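Local coordinates for abietadiene synthase, chloroplastic (PDB 3S9V), which belongs to the terpene synthase family, being a largely helical plastid enzyme of grand fir that carries both the N-terminal and the metal-binding family regions, at residues A[349-354]-A[359-364]; A[344-349]-A[383-388]; A[532-537]-A[611-616]. All blocks are in the same frame, centred on the assembly; numbering follows the deposited sequence.

Interaction 1 (A[349-354]-A[359-364])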
# COMPACT_ATOMS: atom_id res chain seq x y z
N ASN A 349 -21.02 -15.89 3.65
CA ASN A 349 -21.05 -15.28 4.98
C ASN A 349 -20.27 -13.98 5.14
O ASN A 349 -20.18 -13.44 6.24
CB ASN A 349 -20.56 -16.28 6.02
CG ASN A 349 -21.42 -17.53 6.08
OD1 ASN A 349 -22.60 -17.46 6.42
ND2 ASN A 349 -20.83 -18.67 5.75
N GLY A 350 -19.69 -13.48 4.05
CA GLY A 350 -18.94 -12.24 4.15
C GLY A 350 -17.46 -12.38 4.45
O GLY A 350 -16.80 -11.38 4.75
N GLU A 351 -16.93 -13.60 4.40
CA GLU A 351 -15.51 -13.81 4.64
C GLU A 351 -14.84 -13.84 3.28
O GLU A 351 -15.42 -14.33 2.31
CB GLU A 351 -15.27 -15.14 5.36
CG GLU A 351 -15.71 -15.13 6.80
CD GLU A 351 -15.12 -13.96 7.56
OE1 GLU A 351 -13.88 -13.82 7.58
OE2 GLU A 351 -15.91 -13.17 8.14
N PHE A 352 -13.63 -13.31 3.19
CA PHE A 352 -12.91 -13.30 1.92
C PHE A 352 -11.72 -14.24 1.96
O PHE A 352 -11.02 -14.32 2.97
CB PHE A 352 -12.43 -11.89 1.57
CG PHE A 352 -13.54 -10.93 1.29
CD1 PHE A 352 -14.35 -10.47 2.32
CD2 PHE A 352 -13.79 -10.50 -0.01
CE1 PHE A 352 -15.38 -9.58 2.07
CE2 PHE A 352 -14.81 -9.62 -0.28
CZ PHE A 352 -15.61 -9.15 0.76
N PHE A 353 -11.51 -14.96 0.86
CA PHE A 353 -10.41 -15.91 0.75
C PHE A 353 -9.61 -15.62 -0.53
O PHE A 353 -10.09 -14.92 -1.41
CB PHE A 353 -10.99 -17.32 0.77
CG PHE A 353 -11.75 -17.64 2.04
CD1 PHE A 353 -11.08 -18.04 3.19
CD2 PHE A 353 -13.13 -17.48 2.10
CE1 PHE A 353 -11.77 -18.28 4.39
CE2 PHE A 353 -13.83 -17.71 3.29
CZ PHE A 353 -13.15 -18.12 4.43
N CYS A 354 -8.40 -16.16 -0.61
CA CYS A 354 -7.53 -15.91 -1.75
C CYS A 354 -8.03 -16.50 -3.07
O CYS A 354 -7.72 -15.98 -4.15
CB CYS A 354 -6.11 -16.41 -1.43
SG CYS A 354 -4.80 -15.66 -2.44
N THR A 359 -10.81 -22.14 1.29
CA THR A 359 -10.74 -21.49 2.60
C THR A 359 -9.35 -20.93 2.86
O THR A 359 -9.07 -20.40 3.94
CB THR A 359 -11.07 -22.51 3.73
OG1 THR A 359 -12.39 -23.03 3.52
CG2 THR A 359 -11.02 -21.84 5.10
N GLN A 360 -8.48 -21.02 1.87
CA GLN A 360 -7.12 -20.54 2.02
C GLN A 360 -6.99 -19.01 1.98
O GLN A 360 -7.67 -18.33 1.21
CB GLN A 360 -6.23 -21.14 0.93
CG GLN A 360 -4.77 -20.77 1.04
CD GLN A 360 -4.01 -21.06 -0.24
OE1 GLN A 360 -4.05 -22.17 -0.76
NE2 GLN A 360 -3.30 -20.05 -0.75
N ARG A 361 -6.10 -18.50 2.83
CA ARG A 361 -5.80 -17.08 2.92
C ARG A 361 -4.71 -16.89 3.98
O ARG A 361 -4.56 -17.73 4.87
CB ARG A 361 -7.04 -16.27 3.31
CG ARG A 361 -7.60 -16.58 4.69
CD ARG A 361 -8.82 -15.73 4.98
NE ARG A 361 -9.50 -16.16 6.19
CZ ARG A 361 -10.61 -15.60 6.66
NH1 ARG A 361 -11.16 -14.58 6.01
NH2 ARG A 361 -11.17 -16.05 7.78
N GLY A 362 -3.97 -15.80 3.88
CA GLY A 362 -2.91 -15.53 4.83
C GLY A 362 -2.67 -14.05 5.09
O GLY A 362 -3.14 -13.19 4.35
N VAL A 363 -1.91 -13.76 6.15
CA VAL A 363 -1.61 -12.39 6.54
C VAL A 363 -1.25 -11.47 5.39
O VAL A 363 -1.79 -10.37 5.27
CB VAL A 363 -0.46 -12.35 7.56
CG1 VAL A 363 -0.15 -10.90 7.91
CG2 VAL A 363 -0.84 -13.13 8.81
N THR A 364 -0.35 -11.92 4.53
CA THR A 364 0.07 -11.10 3.41
C THR A 364 -1.10 -10.69 2.51
O THR A 364 -1.29 -9.50 2.26
CB THR A 364 1.15 -11.82 2.58
OG1 THR A 364 2.31 -12.03 3.40
CG2 THR A 364 1.55 -10.99 1.38
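Arg361 reaches Glu351 by a turned first torsion and a straight remainder: at chi1 64° its CG lies between the backbone N and the carbonyl carbon, and the chain then runs extended from CG to NE. Phe353, with CG beside its own backbone N, sets its ring under that path. Arg361 NH1 ends at two acceptors. It donates to Glu351 OE1 at 3.2 Å in a salt bridge that lies in the guanidinium plane and uses the anti lone pair of the oxygen, the carboxylate standing at 84° to the guanidinium. It also donates to Phe352 O at 3.1 Å, tilted out of the guanidinium plane. Phe353 CE1 lies beneath one face of the guanidinium, 3.6 Å from Arg361 NE, with ring and guanidinium planes 35° apart. The same ring also reaches the 359-364 segment through CD1, 3.2 Å from Thr359 O, and through CE1, 3.7 Å from Thr359 CG2. A backbone bond, Cys354 N to Gln360 O at 2.9 Å, completes this irregular loop closure, which leads directly to Gly362, the N-cap of helix 363-373 in the N-terminal terpene synthase region. Helix 381-397 flanks the contact through Cys389 and Tyr393, both touched by Arg361. Its Arg392 takes the other carboxylate oxygen, Glu351 OE2. Held between two arginines, the carboxylate of Glu351 is probably favoured in its ionised form, while the positive charge of Arg361 is probably eased by that carboxylate and the carbonyl of Phe352.

Interaction 2 (A[344-349]-A[383-388])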
# COMPACT_ATOMS: atom_id res chain seq x y z
N THR A 344 -15.85 -12.04 -6.40
CA THR A 344 -15.37 -13.38 -6.74
C THR A 344 -14.77 -14.12 -5.55
O THR A 344 -14.74 -15.36 -5.52
CB THR A 344 -14.29 -13.30 -7.85
OG1 THR A 344 -14.88 -12.80 -9.06
CG2 THR A 344 -13.68 -14.66 -8.12
N PHE A 345 -14.28 -13.37 -4.56
CA PHE A 345 -13.63 -13.98 -3.40
C PHE A 345 -14.42 -13.99 -2.09
O PHE A 345 -13.93 -14.45 -1.06
CB PHE A 345 -12.28 -13.30 -3.20
CG PHE A 345 -11.43 -13.26 -4.44
CD1 PHE A 345 -11.49 -12.17 -5.31
CD2 PHE A 345 -10.63 -14.35 -4.79
CE1 PHE A 345 -10.77 -12.17 -6.50
CE2 PHE A 345 -9.90 -14.35 -5.97
CZ PHE A 345 -9.97 -13.26 -6.83
N ARG A 346 -15.65 -13.50 -2.15
CA ARG A 346 -16.52 -13.44 -0.99
C ARG A 346 -17.40 -14.68 -0.87
O ARG A 346 -17.98 -15.13 -1.86
CB ARG A 346 -17.41 -12.19 -1.11
CG ARG A 346 -18.40 -12.00 0.01
CD ARG A 346 -19.35 -10.87 -0.33
NE ARG A 346 -20.21 -10.52 0.80
CZ ARG A 346 -21.33 -11.16 1.11
NH1 ARG A 346 -21.75 -12.18 0.38
NH2 ARG A 346 -22.04 -10.77 2.17
N ASP A 347 -17.48 -15.25 0.33
CA ASP A 347 -18.32 -16.43 0.56
C ASP A 347 -19.70 -15.97 1.02
O ASP A 347 -19.89 -14.78 1.31
CB ASP A 347 -17.70 -17.39 1.60
CG ASP A 347 -17.78 -16.85 3.04
OD1 ASP A 347 -18.41 -15.80 3.29
OD2 ASP A 347 -17.21 -17.50 3.94
N GLU A 348 -20.64 -16.89 1.10
CA GLU A 348 -22.01 -16.57 1.52
C GLU A 348 -22.10 -15.87 2.88
O GLU A 348 -23.15 -15.32 3.21
CB GLU A 348 -22.86 -17.84 1.56
CG GLU A 348 -22.76 -18.71 0.32
CD GLU A 348 -23.15 -17.97 -0.95
OE1 GLU A 348 -24.28 -17.45 -1.02
OE2 GLU A 348 -22.32 -17.92 -1.89
N ASN A 349 -21.02 -15.89 3.65
CA ASN A 349 -21.05 -15.28 4.98
C ASN A 349 -20.27 -13.98 5.14
O ASN A 349 -20.18 -13.44 6.24
CB ASN A 349 -20.56 -16.28 6.02
CG ASN A 349 -21.42 -17.53 6.08
OD1 ASN A 349 -22.60 -17.46 6.42
ND2 ASN A 349 -20.83 -18.67 5.75
N MET A 383 -16.57 -3.38 -0.37
CA MET A 383 -15.35 -2.83 0.22
C MET A 383 -15.47 -2.72 1.73
O MET A 383 -14.49 -2.90 2.45
CB MET A 383 -15.04 -1.45 -0.39
CG MET A 383 -14.70 -1.47 -1.88
SD MET A 383 -13.08 -2.20 -2.29
CE MET A 383 -12.11 -0.74 -2.52
N GLU A 384 -16.67 -2.42 2.21
CA GLU A 384 -16.92 -2.31 3.64
C GLU A 384 -16.79 -3.71 4.26
O GLU A 384 -16.17 -3.88 5.31
CB GLU A 384 -18.33 -1.78 3.89
CG GLU A 384 -18.64 -1.41 5.33
CD GLU A 384 -20.11 -1.05 5.52
OE1 GLU A 384 -20.65 -0.28 4.69
OE2 GLU A 384 -20.71 -1.53 6.51
N GLU A 385 -17.36 -4.70 3.59
CA GLU A 385 -17.27 -6.08 4.08
C GLU A 385 -15.82 -6.55 4.08
O GLU A 385 -15.39 -7.25 4.99
CB GLU A 385 -18.10 -7.02 3.20
CG GLU A 385 -19.55 -6.59 3.00
CD GLU A 385 -20.36 -7.60 2.21
OE1 GLU A 385 -19.95 -7.97 1.08
OE2 GLU A 385 -21.42 -8.03 2.71
N ALA A 386 -15.06 -6.16 3.05
CA ALA A 386 -13.65 -6.55 2.95
C ALA A 386 -12.89 -5.93 4.11
O ALA A 386 -12.05 -6.58 4.72
CB ALA A 386 -13.05 -6.10 1.62
N LYS A 387 -13.19 -4.67 4.40
CA LYS A 387 -12.54 -3.96 5.49
C LYS A 387 -12.79 -4.68 6.82
O LYS A 387 -11.86 -4.91 7.60
CB LYS A 387 -13.07 -2.52 5.57
CG LYS A 387 -12.49 -1.70 6.72
CD LYS A 387 -13.28 -0.42 6.98
CE LYS A 387 -13.16 0.58 5.84
NZ LYS A 387 -13.91 1.85 6.09
N LEU A 388 -14.04 -5.06 7.08
CA LEU A 388 -14.38 -5.74 8.32
C LEU A 388 -13.70 -7.11 8.47
O LEU A 388 -13.11 -7.39 9.51
CB LEU A 388 -15.90 -5.89 8.45
CG LEU A 388 -16.67 -4.57 8.53
CD1 LEU A 388 -18.16 -4.85 8.57
CD2 LEU A 388 -16.23 -3.80 9.77
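Arg346 lies on a loop without regular secondary structure and faces Glu385 on helix 381-397; their segments' nearest CA atoms, of Arg346 and Ala386, are 8.4 Å apart. Both segments belong to the N-terminal terpene synthase region, a largely helical region of the alpha-barrel kind known in this family, and the contact fastens one of its connecting loops to a neighbouring helix at the surface. Backbone stays well away from backbone, and two long side chains span the distance. The loop turns just beyond Arg346 in an Asx turn, where Asp347 OD1 accepts from Asn349 N at 2.6 Å; the same oxygen also takes the backbone N of Glu351. Arg346 leaves the loop with CG anti to the backbone N (chi1 178°) and remains extended as far as NE, beyond which the guanidinium is turned across the chain. Glu385 rises from the helix with CG beside its backbone N and is extended beyond it, meeting the arginine at about a right angle. The outcome is a side-on, two-pronged salt bridge. Arg346 NE donates to Glu385 OE1 at a short 2.6 Å, and Arg346 NH2 donates to Glu385 OE2 at 2.9 Å, the latter on the syn side but tilted from the carboxylate plane. The guanidinium and carboxylate planes are only 11° apart, yet they are displaced from one another: OE1 is met from above the carboxylate plane, and both bonds are bent, that of NE to 131°. Two bonds, one to each oxygen, should restrict the rotation of the carboxylate more than either would alone. Phe352 touches the arginine as well. Beside the shorter bond, the last methylene of the arginine chain follows closely, Arg346 CD lying 3.3 Å from Glu385 OE1.

Interaction 3 (A[532-537]-A[611-616])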
# COMPACT_ATOMS: atom_id res chain seq x y z
N ASN A 532 -0.55 28.89 10.48
CA ASN A 532 -0.24 29.51 11.76
C ASN A 532 -1.15 30.70 11.99
O ASN A 532 -1.62 30.93 13.11
CB ASN A 532 1.23 29.95 11.81
CG ASN A 532 1.85 29.75 13.18
OD1 ASN A 532 1.31 30.20 14.19
ND2 ASN A 532 2.98 29.05 13.22
N PHE A 533 -1.43 31.46 10.94
CA PHE A 533 -2.31 32.60 11.10
C PHE A 533 -3.76 32.20 11.35
O PHE A 533 -4.49 32.94 12.01
CB PHE A 533 -2.22 33.55 9.90
CG PHE A 533 -1.30 34.71 10.14
CD1 PHE A 533 -0.03 34.75 9.58
CD2 PHE A 533 -1.69 35.74 11.00
CE1 PHE A 533 0.84 35.79 9.87
CE2 PHE A 533 -0.82 36.79 11.29
CZ PHE A 533 0.45 36.81 10.72
N THR A 534 -4.18 31.05 10.84
CA THR A 534 -5.56 30.62 11.10
C THR A 534 -5.66 30.22 12.58
O THR A 534 -6.72 30.33 13.18
CB THR A 534 -6.00 29.44 10.20
OG1 THR A 534 -5.16 28.30 10.43
CG2 THR A 534 -5.91 29.83 8.75
N VAL A 535 -4.55 29.77 13.15
CA VAL A 535 -4.52 29.38 14.56
C VAL A 535 -4.54 30.61 15.45
O VAL A 535 -5.31 30.68 16.41
CB VAL A 535 -3.26 28.55 14.89
CG1 VAL A 535 -3.05 28.48 16.41
CG2 VAL A 535 -3.41 27.15 14.33
N ILE A 536 -3.70 31.59 15.11
CA ILE A 536 -3.60 32.84 15.84
C ILE A 536 -4.92 33.62 15.83
O ILE A 536 -5.40 34.07 16.88
CB ILE A 536 -2.48 33.75 15.24
CG1 ILE A 536 -1.10 33.13 15.49
CG2 ILE A 536 -2.55 35.15 15.82
CD1 ILE A 536 0.03 33.88 14.80
N LEU A 537 -5.51 33.77 14.65
CA LEU A 537 -6.77 34.49 14.52
C LEU A 537 -7.91 33.71 15.15
O LEU A 537 -8.86 34.29 15.67
CB LEU A 537 -7.07 34.78 13.04
CG LEU A 537 -6.04 35.70 12.37
CD1 LEU A 537 -6.49 36.04 10.95
CD2 LEU A 537 -5.88 36.97 13.17
N GLU A 611 -15.46 36.07 8.57
CA GLU A 611 -16.90 36.08 8.74
C GLU A 611 -17.31 34.80 9.48
O GLU A 611 -18.17 34.85 10.35
CB GLU A 611 -17.60 36.18 7.38
CG GLU A 611 -18.01 37.60 7.04
CD GLU A 611 -18.16 37.84 5.55
OE1 GLU A 611 -18.73 36.97 4.84
OE2 GLU A 611 -17.72 38.92 5.08
N ALA A 612 -16.68 33.67 9.15
CA ALA A 612 -17.00 32.43 9.83
C ALA A 612 -16.60 32.53 11.32
O ALA A 612 -17.34 32.08 12.20
CB ALA A 612 -16.30 31.24 9.17
N TYR A 613 -15.44 33.10 11.60
CA TYR A 613 -14.99 33.27 12.98
C TYR A 613 -15.95 34.19 13.71
O TYR A 613 -16.28 33.98 14.88
CB TYR A 613 -13.59 33.90 13.06
CG TYR A 613 -12.45 33.01 12.61
CD1 TYR A 613 -12.46 31.64 12.87
CD2 TYR A 613 -11.34 33.56 11.97
CE1 TYR A 613 -11.38 30.83 12.50
CE2 TYR A 613 -10.25 32.76 11.60
CZ TYR A 613 -10.28 31.40 11.86
OH TYR A 613 -9.21 30.62 11.50
N THR A 614 -16.40 35.22 13.02
CA THR A 614 -17.32 36.19 13.59
C THR A 614 -18.66 35.58 13.98
O THR A 614 -19.22 35.94 15.02
CB THR A 614 -17.56 37.36 12.60
OG1 THR A 614 -16.32 38.05 12.39
CG2 THR A 614 -18.59 38.33 13.16
N LYS A 615 -19.18 34.66 13.18
CA LYS A 615 -20.45 34.04 13.51
C LYS A 615 -20.32 33.20 14.77
O LYS A 615 -21.22 33.18 15.60
CB LYS A 615 -20.97 33.18 12.35
CG LYS A 615 -22.45 32.81 12.48
CD LYS A 615 -22.94 31.90 11.36
CE LYS A 615 -22.94 32.60 10.00
NZ LYS A 615 -24.01 33.63 9.87
N GLU A 616 -19.21 32.48 14.92
CA GLU A 616 -19.00 31.66 16.11
C GLU A 616 -18.87 32.54 17.35
O GLU A 616 -19.41 32.22 18.41
CB GLU A 616 -17.74 30.79 16.00
CG GLU A 616 -17.72 29.83 14.82
CD GLU A 616 -16.74 28.68 15.02
OE1 GLU A 616 -15.67 28.90 15.62
OE2 GLU A 616 -17.05 27.55 14.55
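Tyr613 of helix 599-621 is the residue of 611-616 that meets helix 521-541 at Thr534 and Leu537; the nearest CA atoms, of Tyr613 and Leu537, are 8.5 Å apart. From its CB, which is directed toward the opposite helix, CG departs beside the backbone N and anti to the carbonyl carbon (chi1 -71°), which carries the ring toward helix 521-541. On the ring, CE2 is the first atom to meet the partner: it packs on the CB of Leu537 at 4.0 Å, an apolar contact approached obliquely. Next comes CZ, 3.9 Å from Thr534 O. At the tip, Tyr613 OH lies 3.0 Å from Thr534 O, and 3.7 Å from Thr534 CB. The ring thus reaches the helix at two points about one turn apart, with the phenol oxygen at Thr534 and an aromatic carbon at Leu537. The hydroxyl of Thr534 is turned back into its own helix, where OG1 bonds to Ser531 O, and its CB is the side-chain atom nearest the tyrosine oxygen. Ala640, from the loop after helix 628-638, touches both Thr534 and Tyr613, while Leu537 also touches Cys575 and Phe579 of helix 570-594. All three touching residues are buried. This is helix-to-helix packing through one large aromatic residue in the all-helical class I terpene synthase fold. Directly after Leu537 the chain runs into the aspartate-rich DDxxD sequence, the family's signature for metal binding, so the contact sits beside the start of that motif.

From the N terminus, interaction 2 opens first: residues 344-349 join 383-388, closing a loop of 33 intervening residues that includes helix 363-373. Interaction 1 is nested within it, a much tighter closure with four residues between 349-354 and 359-364. The two share Asn349 and touch, for Phe353 N probably bonds to Phe345 O and Phe352 packs on Ala386; together they tie the loop after helix 320-332 to helices 363-373 and 381-397. Interaction 3 follows in series in the metal-binding region, joining helices 521-541 and 599-621 across 73 residues. Its centre is about 49 Å from that of interaction 1 and 44 Å from that of interaction 2.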